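Local coordinates for PG_0823 protein (Porphyromonas gingivalis, PDB 2FSW) that probably binds DNA as a winged helix-turn-helix transcriptional regulator of the HxlR type, at residues I31-I34 and N35-I39. Residues are numbered along the deposited sequence; the frame is centred on the assembly and turned at random.
Sequences IFQI and NRRII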
loop_
_atom_site.group_PDB
_atom_site.type_symbol
_atom_site.label_atom_id
_atom_site.label_comp_id
_atom_site.label_asym_id
_atom_site.label_seq_id
_atom_site.Cartn_x
_atom_site.Cartn_y
_atom_site.Cartn_z
ATOM N N ILE B 31 8.168 -1.267 -7.890
ATOM C CA ILE B 31 7.368 -1.689 -9.031
ATOM C C ILE B 31 7.070 -0.471 -9.913
ATOM O O ILE B 31 7.220 -0.547 -11.133
ATOM C CB ILE B 31 6.068 -2.464 -8.596
ATOM C CG1 ILE B 31 6.455 -3.785 -7.902
ATOM C CG2 ILE B 31 5.170 -2.756 -9.794
ATOM C CD1 ILE B 31 5.301 -4.542 -7.253
ATOM N N PHE B 32 6.705 0.651 -9.282
ATOM C CA PHE B 32 6.539 1.934 -9.984
ATOM C C PHE B 32 7.766 2.303 -10.824
ATOM O O PHE B 32 7.643 2.642 -12.005
ATOM C CB PHE B 32 6.182 3.066 -8.996
ATOM C CG PHE B 32 6.016 4.433 -9.646
ATOM C CD1 PHE B 32 5.084 4.633 -10.677
ATOM C CD2 PHE B 32 6.763 5.523 -9.204
ATOM C CE1 PHE B 32 4.908 5.886 -11.267
ATOM C CE2 PHE B 32 6.599 6.788 -9.785
ATOM C CZ PHE B 32 5.676 6.970 -10.822
ATOM N N GLN B 33 8.950 2.207 -10.223
ATOM C CA GLN B 33 10.189 2.579 -10.909
ATOM C C GLN B 33 10.588 1.627 -12.046
ATOM O O GLN B 33 10.935 2.077 -13.144
ATOM C CB GLN B 33 11.341 2.829 -9.915
ATOM C CG GLN B 33 11.248 4.197 -9.233
ATOM C CD GLN B 33 11.245 5.359 -10.236
ATOM O OE1 GLN B 33 11.778 5.249 -11.348
ATOM N NE2 GLN B 33 10.640 6.468 -9.846
ATOM N N ILE B 34 10.518 0.323 -11.794
ATOM C CA ILE B 34 10.718 -0.643 -12.877
ATOM C C ILE B 34 9.745 -0.357 -14.035
ATOM O O ILE B 34 10.183 -0.139 -15.171
ATOM C CB ILE B 34 10.603 -2.109 -12.400
ATOM C CG1 ILE B 34 11.680 -2.424 -11.344
ATOM C CG2 ILE B 34 10.745 -3.059 -13.586
ATOM C CD1 ILE B 34 11.392 -3.708 -10.532
ATOM N N ASN B 35 8.442 -0.332 -13.740
ATOM C CA ASN B 35 7.418 -0.012 -14.730
ATOM C C ASN B 35 7.502 -0.983 -15.926
ATOM O O ASN B 35 7.588 -2.198 -15.743
ATOM C CB ASN B 35 7.534 1.464 -15.169
ATOM C CG ASN B 35 6.178 2.176 -15.247
ATOM O OD1 ASN B 35 5.754 2.863 -14.293
ATOM N ND2 ASN B 35 5.500 2.030 -16.382
ATOM N N ARG B 36 7.512 -0.435 -17.136
ATOM C CA ARG B 36 7.427 -1.224 -18.361
ATOM C C ARG B 36 8.742 -1.263 -19.109
ATOM O O ARG B 36 8.770 -1.396 -20.332
ATOM C CB ARG B 36 6.343 -0.661 -19.267
ATOM C CG ARG B 36 4.965 -0.817 -18.700
ATOM C CD ARG B 36 3.943 -0.150 -19.589
ATOM N NE ARG B 36 2.771 0.189 -18.798
ATOM C CZ ARG B 36 1.760 -0.638 -18.567
ATOM N NH1 ARG B 36 1.771 -1.863 -19.093
ATOM N NH2 ARG B 36 0.745 -0.234 -17.811
ATOM N N ARG B 37 9.831 -1.144 -18.367
ATOM C CA ARG B 37 11.146 -1.132 -18.960
ATOM C C ARG B 37 12.106 -2.040 -18.205
ATOM O O ARG B 37 11.736 -2.686 -17.227
ATOM C CB ARG B 37 11.684 0.307 -19.083
ATOM C CG ARG B 37 11.548 1.193 -17.861
ATOM C CD ARG B 37 12.642 0.964 -16.844
ATOM N NE ARG B 37 12.408 1.782 -15.652
ATOM C CZ ARG B 37 12.958 2.978 -15.435
ATOM N NH1 ARG B 37 13.796 3.507 -16.318
ATOM N NH2 ARG B 37 12.674 3.650 -14.326
ATOM N N ILE B 38 13.330 -2.105 -18.710
ATOM C CA ILE B 38 14.407 -2.856 -18.098
ATOM C C ILE B 38 15.273 -1.854 -17.358
ATOM O O ILE B 38 15.701 -0.836 -17.923
ATOM C CB ILE B 38 15.280 -3.566 -19.160
ATOM C CG1 ILE B 38 14.415 -4.222 -20.257
ATOM C CG2 ILE B 38 16.276 -4.523 -18.501
ATOM C CD1 ILE B 38 13.684 -5.493 -19.853
ATOM N N ILE B 39 15.537 -2.148 -16.093
ATOM C CA ILE B 39 16.323 -1.250 -15.268
ATOM C C ILE B 39 17.423 -2.006 -14.535
ATOM O O ILE B 39 17.175 -3.055 -13.915
ATOM C CB ILE B 39 15.420 -0.416 -14.304
ATOM C CG1 ILE B 39 16.228 0.682 -13.594
ATOM C CG2 ILE B 39 14.662 -1.326 -13.320
ATOM C CD1 ILE B 39 15.367 1.795 -12.978
#
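Arg37 folds its side chain back over the end of helix 27-34 and grips the carbonyl oxygen of Gln33 side-on with two nitrogens. NH2 lies 2.6 Å from Gln33 O and NE 2.9 Å from the same atom, which sits practically in the guanidinium plane. NE reaches this oxygen in the carbonyl plane, whereas NH2 is tilted from it. NE also makes a weak hydrogen bond to Ile34 O at 3.0 Å. The last turn of a helix leaves carbonyls without amide partners further along, and a long, positively charged arginine suits them; the helix dipole would probably favour it too. Arg37 reaches back because CG stands between backbone N and carbonyl carbon (chi1 47°) and the chain bends again at chi2, passing Ile34 O.

The backbone ends the helix with Asn35 N donating to Ile31 O (2.9 Å, 163° at the hydrogen). Asn35 takes positive phi, which asparagine tolerates better than most residues, and a type II' turn from Ile34 to Arg37 reverses the chain, closed by a weak Arg37 N to Ile34 O hydrogen bond. In this winged helix-turn-helix fold the turn leads into strand 39-40, outermost in this chain's sheet, where Ile39 shares backbone hydrogen bonding with Tyr83.

Next to the polar grip, branched Ile39 sets CG2 against Ile34 CG1 at 3.7 Å, the side chains crossing nearly at right angles, while its CD1 lies against one face of the Arg37 guanidinium, offset toward the rim. Leu85 backs Ile34, and Leu44 backs Ile39. Gln33, long enough to cross the subunit boundary, hydrogen-bonds through NE2 to Ser9 OG and Lys7 O of the second subunit.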